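Local structure of CELL WALL surface anchor family protein (Streptococcus pneumoniae, 2WW8) at residues D293-L299 / A478-V482; F451-V456 / W493-R497; V755-Q761 / K798-N804. The protein is the adhesin of the pneumococcal pilus and probably helps the bacterium attach to host cells. All coordinates share one frame; numbering follows the deposited sequence.

Contacts 1 and 2 are neighbours at one end of the elongated chain, their centres about 13 Å apart, and both reach the branched antiparallel sheet that contains strands 284-292, 298-299, 461-467 and 489-496. Their segments alternate in sequence: 293-299, 451-456, 478-482, then 493-497. Parts of the chain far apart in sequence are thereby pinned together, with R298 packing on R497 and K294 on W493. Contact 3 follows later in the chain and lies beyond its centre, about 155 Å from contact 1 and 153 Å from contact 2, centre to centre. It belongs to a separate prealbumin-like domain and, with nearest atoms more than 130 Å away, makes no contact with the other two.

Contact 1: D293-L299 / A478-V482; sequences DKNGKRL and AGYAV
D293 and A481, with CA atoms 6.5 Å apart, mark where a tight turn faces the loop leaving helix 469-477. A type I beta turn runs from D293 to G296, the latter at a positive phi that favours glycine. In the loop, G479 follows the helix in a Schellman motif, and its phi of 106° again calls for glycine. Aspartate suits the turn because its two oxygens do different work. OD1 accepts from K297 N and, weakly, from N295 N, which holds the turn in shape; OD2 accepts the A481 N-H at 3.0 Å, on the anti side of the carboxylate and tilted 29° out of its plane. A water joins D293 OD2 to N295 ND2 and G479 O.

The turn closes a beta hairpin between strands 284-292 and 298-299, so the contact fastens the hairpin end to the loop after the helix. K297 and Y480 cross at about a right angle. With CG anti to the backbone N (chi1 156°) and the chain bent at chi2 and chi3, K297 lays its aliphatic part over the ring, with CE 3.8 Å from the Y480 centroid, and carries NZ to a weak hydrogen bond with A478 O. Tyrosine offers both an apolar face and a polar end: Y480 OH donates to R298 O at 2.5 Å, in the carbonyl plane, while L299 CB packs 3.6 Å from Y480 CE1. The R298 guanidinium is bound to E288 and to the K289 carbonyl.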
loop_
_atom_site.group_PDB
_atom_site.type_symbol
_atom_site.label_atom_id
_atom_site.label_comp_id
_atom_site.label_asym_id
_atom_site.label_seq_id
_atom_site.Cartn_x
_atom_site.Cartn_y
_atom_site.Cartn_z
ATOM N N ASP A 293 47.078 -51.189 -1.158
ATOM C CA ASP A 293 47.472 -52.504 -1.611
ATOM C C ASP A 293 47.599 -53.423 -0.377
ATOM O O ASP A 293 47.317 -53.012 0.756
ATOM C CB ASP A 293 48.769 -52.485 -2.431
ATOM C CG ASP A 293 50.042 -52.156 -1.626
ATOM O OD1 ASP A 293 50.005 -52.095 -0.372
ATOM O OD2 ASP A 293 51.081 -51.972 -2.310
ATOM N N LYS A 294 47.990 -54.677 -0.590
ATOM C CA LYS A 294 48.036 -55.589 0.565
ATOM C C LYS A 294 49.095 -55.278 1.670
ATOM O O LYS A 294 48.993 -55.855 2.743
ATOM C CB LYS A 294 48.156 -57.054 0.104
ATOM C CG LYS A 294 46.867 -57.615 -0.565
ATOM C CD LYS A 294 47.150 -58.906 -1.430
ATOM C CE LYS A 294 47.149 -60.290 -0.701
ATOM N NZ LYS A 294 45.905 -60.417 0.114
ATOM N N ASN A 295 50.104 -54.439 1.420
ATOM C CA ASN A 295 51.025 -53.970 2.469
ATOM C C ASN A 295 50.565 -52.637 3.080
ATOM O O ASN A 295 51.329 -52.003 3.827
ATOM C CB ASN A 295 52.407 -53.766 1.870
ATOM C CG ASN A 295 52.894 -54.982 1.136
ATOM O OD1 ASN A 295 52.782 -56.094 1.647
ATOM N ND2 ASN A 295 53.466 -54.796 -0.061
ATOM N N GLY A 296 49.356 -52.201 2.744
ATOM C CA GLY A 296 48.779 -50.937 3.180
ATOM C C GLY A 296 49.218 -49.631 2.512
ATOM O O GLY A 296 48.886 -48.549 2.973
ATOM N N LYS A 297 49.933 -49.707 1.401
ATOM C CA LYS A 297 50.356 -48.539 0.667
ATOM C C LYS A 297 49.123 -48.001 -0.055
ATOM O O LYS A 297 48.334 -48.705 -0.704
ATOM C CB LYS A 297 51.528 -48.986 -0.182
ATOM C CG LYS A 297 51.864 -48.255 -1.414
ATOM C CD LYS A 297 52.621 -47.037 -1.155
ATOM C CE LYS A 297 53.555 -46.767 -2.327
ATOM N NZ LYS A 297 54.243 -45.493 -1.846
ATOM N N ARG A 298 48.912 -46.710 0.156
ATOM C CA ARG A 298 47.644 -46.080 -0.213
ATOM C C ARG A 298 47.607 -45.735 -1.708
ATOM O O ARG A 298 48.641 -45.416 -2.311
ATOM C CB ARG A 298 47.480 -44.821 0.654
ATOM C CG ARG A 298 47.303 -45.180 2.132
ATOM C CD ARG A 298 45.830 -45.402 2.370
ATOM N NE ARG A 298 45.301 -44.041 2.435
ATOM C CZ ARG A 298 44.500 -43.458 1.547
ATOM N NH1 ARG A 298 44.049 -44.102 0.448
ATOM N NH2 ARG A 298 44.157 -42.193 1.804
ATOM N N LEU A 299 46.421 -45.763 -2.302
ATOM C CA LEU A 299 46.300 -45.373 -3.714
ATOM C C LEU A 299 44.856 -45.003 -4.007
ATOM O O LEU A 299 43.962 -45.557 -3.391
ATOM C CB LEU A 299 46.751 -46.453 -4.691
ATOM C CG LEU A 299 45.862 -47.653 -5.003
ATOM C CD1 LEU A 299 46.077 -48.183 -6.401
ATOM C CD2 LEU A 299 46.219 -48.752 -3.982
ATOM N N ALA A 478 57.521 -46.804 -7.003
ATOM C CA ALA A 478 56.839 -46.076 -5.946
ATOM C C ALA A 478 56.542 -46.966 -4.733
ATOM O O ALA A 478 56.202 -46.440 -3.679
ATOM C CB ALA A 478 55.552 -45.426 -6.475
ATOM N N GLY A 479 56.668 -48.288 -4.887
ATOM C CA GLY A 479 56.590 -49.258 -3.780
ATOM C C GLY A 479 55.312 -50.095 -3.676
ATOM O O GLY A 479 55.115 -50.851 -2.719
ATOM N N TYR A 480 54.449 -50.020 -4.690
ATOM C CA TYR A 480 53.281 -50.889 -4.713
ATOM C C TYR A 480 53.597 -52.370 -4.969
ATOM O O TYR A 480 54.561 -52.750 -5.650
ATOM C CB TYR A 480 52.285 -50.354 -5.739
ATOM C CG TYR A 480 51.735 -48.983 -5.411
ATOM C CD1 TYR A 480 50.678 -48.865 -4.541
ATOM C CD2 TYR A 480 52.171 -47.841 -6.041
ATOM C CE1 TYR A 480 50.131 -47.681 -4.224
ATOM C CE2 TYR A 480 51.597 -46.582 -5.757
ATOM C CZ TYR A 480 50.584 -46.510 -4.843
ATOM O OH TYR A 480 49.934 -45.333 -4.479
ATOM N N ALA A 481 52.727 -53.219 -4.430
ATOM C CA ALA A 481 52.855 -54.661 -4.628
ATOM C C ALA A 481 52.301 -54.983 -6.012
ATOM O O ALA A 481 51.192 -55.521 -6.145
ATOM C CB ALA A 481 52.036 -55.382 -3.507
ATOM N N VAL A 482 53.056 -54.658 -7.058
ATOM C CA VAL A 482 52.622 -54.956 -8.414
ATOM C C VAL A 482 52.907 -56.427 -8.800
ATOM O O VAL A 482 54.017 -56.949 -8.671
ATOM C CB VAL A 482 53.253 -53.954 -9.434
ATOM C CG1 VAL A 482 52.430 -53.955 -10.708
ATOM C CG2 VAL A 482 53.197 -52.516 -8.896
HETATM O O HOH W 1 53.416 -52.009 -1.035
#

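Contact 2: F451-V456 / W493-R497; sequences FTDKTV and WLNWR
The indole of W496 is held between F451 on one face and V456 on the other, beside a single beta bridge that joins T455 to N495 of strand 489-496. The F451 ring does not lie flat on the indole: its plane is inclined by 32° to the five-membered ring, with CE2 over the centre of the indole and CD2 approaching W496 CD1 to 3.5 Å. From the opposite face V456 crosses W496 at about a right angle. With CG1 anti to the backbone N (chi1 -179°), its other methyl is directed at the indole, and CG2 sits 3.8 Å from the centroid of the W496 five-membered ring as a CH-pi contact. A branched residue suits this place: V456 CG2 lies over the ring and packs 4.1 Å from L494 CB, while CG1 comes near W496 CZ2.

Backbone bonds flank the bridge. W496 N donates to K454 O at 2.8 Å, and V456 N gives a longer bond of 3.2 Å to L494 O. The approach to the bridge is shaped by an Asx turn, in which D453 OD1 takes the T455 N-H from above the carboxylate plane; its OD2 is bonded to Y457 OH. T455 directs its CB away from 493-497, and its side chain touches P462 of strand 461-467. At the indole edge, a water donates to D453 O and T455 O and lies in the ring plane, 3.4 Å from W496 NE1, whose N-H it accepts weakly.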
loop_
_atom_site.group_PDB
_atom_site.type_symbol
_atom_site.label_atom_id
_atom_site.label_comp_id
_atom_site.label_asym_id
_atom_site.label_seq_id
_atom_site.Cartn_x
_atom_site.Cartn_y
_atom_site.Cartn_z
ATOM N N PHE A 451 34.128 -52.604 7.421
ATOM C CA PHE A 451 34.199 -53.964 6.870
ATOM C C PHE A 451 35.073 -54.828 7.764
ATOM O O PHE A 451 36.093 -54.347 8.276
ATOM C CB PHE A 451 34.795 -53.899 5.456
ATOM C CG PHE A 451 33.985 -53.047 4.525
ATOM C CD1 PHE A 451 32.640 -53.311 4.322
ATOM C CD2 PHE A 451 34.552 -51.951 3.886
ATOM C CE1 PHE A 451 31.852 -52.513 3.517
ATOM C CE2 PHE A 451 33.786 -51.148 3.049
ATOM C CZ PHE A 451 32.439 -51.412 2.854
ATOM N N THR A 452 34.666 -56.077 7.940
ATOM C CA THR A 452 35.449 -57.043 8.691
ATOM C C THR A 452 36.309 -57.915 7.765
ATOM O O THR A 452 37.116 -58.727 8.249
ATOM C CB THR A 452 34.543 -57.956 9.524
ATOM O OG1 THR A 452 33.724 -58.670 8.607
ATOM C CG2 THR A 452 33.605 -57.157 10.400
ATOM N N ASP A 453 36.175 -57.774 6.444
ATOM C CA ASP A 453 37.054 -58.416 5.422
ATOM C C ASP A 453 37.725 -57.252 4.664
ATOM O O ASP A 453 37.009 -56.394 4.137
ATOM C CB ASP A 453 36.136 -59.195 4.479
ATOM C CG ASP A 453 36.862 -59.901 3.316
ATOM O OD1 ASP A 453 38.081 -59.705 3.062
ATOM O OD2 ASP A 453 36.155 -60.706 2.661
ATOM N N LYS A 454 39.058 -57.189 4.648
ATOM C CA LYS A 454 39.795 -56.110 3.983
ATOM C C LYS A 454 39.689 -56.160 2.453
ATOM O O LYS A 454 40.053 -55.199 1.783
ATOM C CB LYS A 454 41.287 -56.410 4.203
ATOM C CG LYS A 454 41.735 -56.166 5.624
ATOM C CD LYS A 454 43.273 -56.182 5.702
ATOM C CE LYS A 454 43.654 -55.958 7.171
ATOM N NZ LYS A 454 45.108 -56.034 7.417
ATOM N N THR A 455 39.287 -57.307 1.906
ATOM C CA THR A 455 39.280 -57.479 0.444
ATOM C C THR A 455 38.187 -56.672 -0.257
ATOM O O THR A 455 36.987 -56.751 0.064
ATOM C CB THR A 455 39.181 -58.964 0.046
ATOM O OG1 THR A 455 40.202 -59.732 0.720
ATOM C CG2 THR A 455 39.368 -59.217 -1.457
ATOM N N VAL A 456 38.614 -55.925 -1.271
ATOM C CA VAL A 456 37.645 -55.287 -2.190
ATOM C C VAL A 456 37.269 -56.326 -3.229
ATOM O O VAL A 456 38.139 -57.012 -3.791
ATOM C CB VAL A 456 38.239 -54.053 -2.909
ATOM C CG1 VAL A 456 37.198 -53.368 -3.870
ATOM C CG2 VAL A 456 38.749 -53.082 -1.869
ATOM N N TRP A 493 46.511 -56.039 -6.187
ATOM C CA TRP A 493 45.312 -56.440 -5.444
ATOM C C TRP A 493 44.878 -55.336 -4.510
ATOM O O TRP A 493 45.724 -54.770 -3.799
ATOM C CB TRP A 493 45.609 -57.659 -4.570
ATOM C CG TRP A 493 45.825 -58.950 -5.319
ATOM C CD1 TRP A 493 46.963 -59.731 -5.296
ATOM C CD2 TRP A 493 44.887 -59.626 -6.173
ATOM N NE1 TRP A 493 46.775 -60.835 -6.082
ATOM C CE2 TRP A 493 45.522 -60.792 -6.643
ATOM C CE3 TRP A 493 43.589 -59.346 -6.596
ATOM C CZ2 TRP A 493 44.886 -61.709 -7.504
ATOM C CZ3 TRP A 493 42.938 -60.263 -7.455
ATOM C CH2 TRP A 493 43.601 -61.438 -7.904
ATOM N N LEU A 494 43.574 -55.037 -4.483
ATOM C CA LEU A 494 43.044 -53.988 -3.634
ATOM C C LEU A 494 42.399 -54.422 -2.313
ATOM O O LEU A 494 41.639 -55.410 -2.281
ATOM C CB LEU A 494 42.006 -53.142 -4.385
ATOM C CG LEU A 494 42.441 -52.545 -5.727
ATOM C CD1 LEU A 494 41.265 -51.919 -6.457
ATOM C CD2 LEU A 494 43.665 -51.575 -5.570
ATOM N N ASN A 495 42.637 -53.613 -1.285
ATOM C CA ASN A 495 42.042 -53.836 0.031
ATOM C C ASN A 495 41.445 -52.495 0.429
ATOM O O ASN A 495 41.923 -51.433 -0.012
ATOM C CB ASN A 495 43.078 -54.190 1.120
ATOM C CG ASN A 495 43.514 -55.634 1.127
ATOM O OD1 ASN A 495 43.059 -56.489 0.371
ATOM N ND2 ASN A 495 44.430 -55.921 2.044
ATOM N N TRP A 496 40.389 -52.513 1.255
ATOM C CA TRP A 496 39.946 -51.222 1.863
ATOM C C TRP A 496 41.063 -50.675 2.820
ATOM O O TRP A 496 41.749 -51.476 3.493
ATOM C CB TRP A 496 38.686 -51.487 2.733
ATOM C CG TRP A 496 37.598 -52.052 1.941
ATOM C CD1 TRP A 496 37.133 -53.333 1.983
ATOM C CD2 TRP A 496 36.821 -51.372 0.933
ATOM N NE1 TRP A 496 36.148 -53.504 1.058
ATOM C CE2 TRP A 496 35.919 -52.314 0.415
ATOM C CE3 TRP A 496 36.811 -50.061 0.428
ATOM C CZ2 TRP A 496 34.995 -52.010 -0.596
ATOM C CZ3 TRP A 496 35.896 -49.748 -0.574
ATOM C CH2 TRP A 496 34.999 -50.726 -1.071
ATOM N N ARG A 497 41.290 -49.365 2.868
ATOM C CA ARG A 497 42.278 -48.798 3.797
ATOM C C ARG A 497 41.850 -48.951 5.269
ATOM O O ARG A 497 40.636 -49.090 5.556
ATOM C CB ARG A 497 42.628 -47.342 3.387
ATOM C CG ARG A 497 41.656 -46.290 3.838
ATOM C CD ARG A 497 42.128 -44.901 3.356
ATOM N NE ARG A 497 41.422 -43.792 3.998
ATOM C CZ ARG A 497 40.316 -43.238 3.521
ATOM N NH1 ARG A 497 39.774 -43.714 2.402
ATOM N NH2 ARG A 497 39.715 -42.244 4.189
HETATM O O HOH W 2 35.193 -56.654 2.039
#

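Contact 3: V755-Q761 / K798-N804; sequences VFSLQKQ and KYRLFEN
K798 runs beside Q761, the two side chains pointing the same way, and its carbonyl oxygen takes the Q761 N-H at 2.8 Å. Y799 follows on the face shared with F756, L758, K760, L801 and E803; K760 CG lies over its ring, offset toward the rim, and L758 CD1 touches Y799 CD2 at 3.8 Å; the Y799 hydroxyl is bonded to S795 O. R800 exchanges two backbone bonds with Q759, the antiparallel hydrogen-bonded pairing, while its long side chain leads away. L801, apolar and buried, sets CD1 3.7 Å from F756 CB. F802 is paired with S757 through both N-H groups, and its CD1 meets Q759 CG at 3.6 Å on the face of S757, Q759 and R800. E803 sets its aliphatic CG over one face of the F756 ring, offset toward the rim. N804 fits the end because its amide serves two partners: OD1 accepts from S757 OG at 2.7 Å and ND2 bonds N815.

The pair belongs to a prealbumin-like beta sandwich. F756, L758 and L801 face L789 and F791 of strand 788-794 in the other sheet. Strand 816-824 flanks 797-805, with F821 nearly parallel to the Y799 ring, and strands 769-770 and 781-782 border 755-761.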
loop_
_atom_site.group_PDB
_atom_site.type_symbol
_atom_site.label_atom_id
_atom_site.label_comp_id
_atom_site.label_asym_id
_atom_site.label_seq_id
_atom_site.Cartn_x
_atom_site.Cartn_y
_atom_site.Cartn_z
ATOM N N VAL A 755 -50.295 74.491 -33.602
ATOM C CA VAL A 755 -49.781 73.329 -34.336
ATOM C C VAL A 755 -48.252 73.387 -34.398
ATOM O O VAL A 755 -47.674 74.400 -34.784
ATOM C CB VAL A 755 -50.384 73.256 -35.749
ATOM C CG1 VAL A 755 -49.748 72.134 -36.567
ATOM C CG2 VAL A 755 -51.932 73.115 -35.681
ATOM N N PHE A 756 -47.584 72.312 -33.999
ATOM C CA PHE A 756 -46.126 72.292 -33.930
ATOM C C PHE A 756 -45.606 71.028 -34.602
ATOM O O PHE A 756 -46.350 70.047 -34.698
ATOM C CB PHE A 756 -45.685 72.216 -32.470
ATOM C CG PHE A 756 -45.870 73.512 -31.701
ATOM C CD1 PHE A 756 -47.124 73.900 -31.259
ATOM C CD2 PHE A 756 -44.783 74.313 -31.393
ATOM C CE1 PHE A 756 -47.303 75.057 -30.534
ATOM C CE2 PHE A 756 -44.949 75.501 -30.675
ATOM C CZ PHE A 756 -46.205 75.866 -30.243
ATOM N N SER A 757 -44.343 71.052 -35.018
ATOM C CA SER A 757 -43.699 69.889 -35.577
ATOM C C SER A 757 -42.331 69.794 -34.932
ATOM O O SER A 757 -41.608 70.783 -34.879
ATOM C CB SER A 757 -43.584 70.009 -37.098
ATOM O OG SER A 757 -44.869 69.904 -37.689
ATOM N N LEU A 758 -41.986 68.601 -34.451
ATOM C CA LEU A 758 -40.666 68.323 -33.875
ATOM C C LEU A 758 -39.698 67.827 -34.952
ATOM O O LEU A 758 -39.932 66.777 -35.541
ATOM C CB LEU A 758 -40.782 67.304 -32.733
ATOM C CG LEU A 758 -39.546 67.008 -31.867
ATOM C CD1 LEU A 758 -38.726 68.243 -31.446
ATOM C CD2 LEU A 758 -39.954 66.160 -30.631
ATOM N N GLN A 759 -38.631 68.580 -35.217
ATOM C CA GLN A 759 -37.629 68.154 -36.198
ATOM C C GLN A 759 -36.414 67.530 -35.537
ATOM O O GLN A 759 -36.080 67.868 -34.402
ATOM C CB GLN A 759 -37.166 69.319 -37.067
ATOM C CG GLN A 759 -38.306 70.073 -37.742
ATOM C CD GLN A 759 -38.857 69.333 -38.935
ATOM O OE1 GLN A 759 -39.822 68.566 -38.842
ATOM N NE2 GLN A 759 -38.216 69.545 -40.079
ATOM N N LYS A 760 -35.759 66.616 -36.255
ATOM C CA LYS A 760 -34.529 65.980 -35.783
ATOM C C LYS A 760 -33.398 66.226 -36.767
ATOM O O LYS A 760 -33.632 66.236 -37.972
ATOM C CB LYS A 760 -34.702 64.474 -35.558
ATOM C CG LYS A 760 -33.617 63.892 -34.655
ATOM C CD LYS A 760 -33.866 62.430 -34.316
ATOM C CE LYS A 760 -32.661 61.816 -33.575
ATOM N NZ LYS A 760 -31.348 62.074 -34.248
ATOM N N GLN A 761 -32.193 66.449 -36.249
ATOM C CA GLN A 761 -31.016 66.635 -37.087
ATOM C C GLN A 761 -30.775 65.341 -37.884
ATOM O O GLN A 761 -30.889 64.240 -37.346
ATOM C CB GLN A 761 -29.812 67.009 -36.217
ATOM C CG GLN A 761 -28.513 67.345 -36.959
ATOM C CD GLN A 761 -27.382 67.683 -35.993
ATOM O OE1 GLN A 761 -27.149 66.966 -35.016
ATOM N NE2 GLN A 761 -26.681 68.782 -36.252
ATOM N N LYS A 798 -29.841 65.907 -31.859
ATOM C CA LYS A 798 -30.310 67.290 -31.839
ATOM C C LYS A 798 -31.725 67.465 -32.423
ATOM O O LYS A 798 -32.063 66.855 -33.447
ATOM C CB LYS A 798 -29.301 68.185 -32.556
ATOM C CG LYS A 798 -27.862 68.099 -32.068
ATOM C CD LYS A 798 -27.124 69.370 -32.461
ATOM C CE LYS A 798 -25.621 69.173 -32.549
ATOM N NZ LYS A 798 -25.107 69.059 -31.166
ATOM N N TYR A 799 -32.536 68.288 -31.746
ATOM C CA TYR A 799 -33.947 68.533 -32.052
ATOM C C TYR A 799 -34.236 70.031 -32.110
ATOM O O TYR A 799 -33.587 70.835 -31.409
ATOM C CB TYR A 799 -34.887 67.909 -31.017
ATOM C CG TYR A 799 -34.888 66.392 -31.018
ATOM C CD1 TYR A 799 -33.861 65.694 -30.399
ATOM C CD2 TYR A 799 -35.905 65.654 -31.646
ATOM C CE1 TYR A 799 -33.837 64.297 -30.404
ATOM C CE2 TYR A 799 -35.893 64.261 -31.649
ATOM C CZ TYR A 799 -34.852 63.589 -31.016
ATOM O OH TYR A 799 -34.773 62.209 -30.972
ATOM N N ARG A 800 -35.216 70.365 -32.956
ATOM C CA ARG A 800 -35.734 71.729 -33.155
ATOM C C ARG A 800 -37.257 71.655 -33.233
ATOM O O ARG A 800 -37.786 70.981 -34.127
ATOM C CB ARG A 800 -35.215 72.370 -34.451
ATOM C CG ARG A 800 -33.791 72.879 -34.378
ATOM C CD ARG A 800 -33.291 73.385 -35.731
ATOM N NE ARG A 800 -31.904 73.842 -35.622
ATOM C CZ ARG A 800 -31.181 74.374 -36.611
ATOM N NH1 ARG A 800 -31.692 74.564 -37.824
ATOM N NH2 ARG A 800 -29.919 74.734 -36.396
ATOM N N LEU A 801 -37.933 72.321 -32.296
ATOM C CA LEU A 801 -39.396 72.353 -32.292
ATOM C C LEU A 801 -39.859 73.605 -33.066
ATOM O O LEU A 801 -39.383 74.722 -32.812
ATOM C CB LEU A 801 -39.955 72.299 -30.865
ATOM C CG LEU A 801 -41.464 72.548 -30.752
ATOM C CD1 LEU A 801 -42.345 71.363 -31.118
ATOM C CD2 LEU A 801 -41.727 72.934 -29.329
ATOM N N PHE A 802 -40.736 73.410 -34.049
ATOM C CA PHE A 802 -41.218 74.517 -34.874
ATOM C C PHE A 802 -42.679 74.722 -34.544
ATOM O O PHE A 802 -43.423 73.736 -34.403
ATOM C CB PHE A 802 -41.116 74.227 -36.386
ATOM C CG PHE A 802 -39.733 74.361 -36.960
ATOM C CD1 PHE A 802 -38.724 73.444 -36.634
ATOM C CD2 PHE A 802 -39.433 75.384 -37.846
ATOM C CE1 PHE A 802 -37.410 73.551 -37.172
ATOM C CE2 PHE A 802 -38.120 75.508 -38.409
ATOM C CZ PHE A 802 -37.095 74.595 -38.063
ATOM N N GLU A 803 -43.065 76.000 -34.451
ATOM C CA GLU A 803 -44.488 76.357 -34.436
ATOM C C GLU A 803 -45.039 76.460 -35.851
ATOM O O GLU A 803 -44.637 77.340 -36.623
ATOM C CB GLU A 803 -44.733 77.673 -33.683
ATOM C CG GLU A 803 -46.180 78.162 -33.670
ATOM C CD GLU A 803 -46.501 78.999 -32.445
ATOM O OE1 GLU A 803 -45.596 79.249 -31.607
ATOM O OE2 GLU A 803 -47.674 79.401 -32.318
ATOM N N ASN A 804 -45.965 75.587 -36.232
ATOM C CA ASN A 804 -46.436 75.710 -37.628
ATOM C C ASN A 804 -47.477 76.826 -37.703
ATOM O O ASN A 804 -47.453 77.627 -38.643
ATOM C CB ASN A 804 -46.981 74.393 -38.196
ATOM C CG ASN A 804 -45.955 73.264 -38.136
ATOM O OD1 ASN A 804 -46.079 72.327 -37.343
ATOM N ND2 ASN A 804 -44.923 73.357 -38.976
#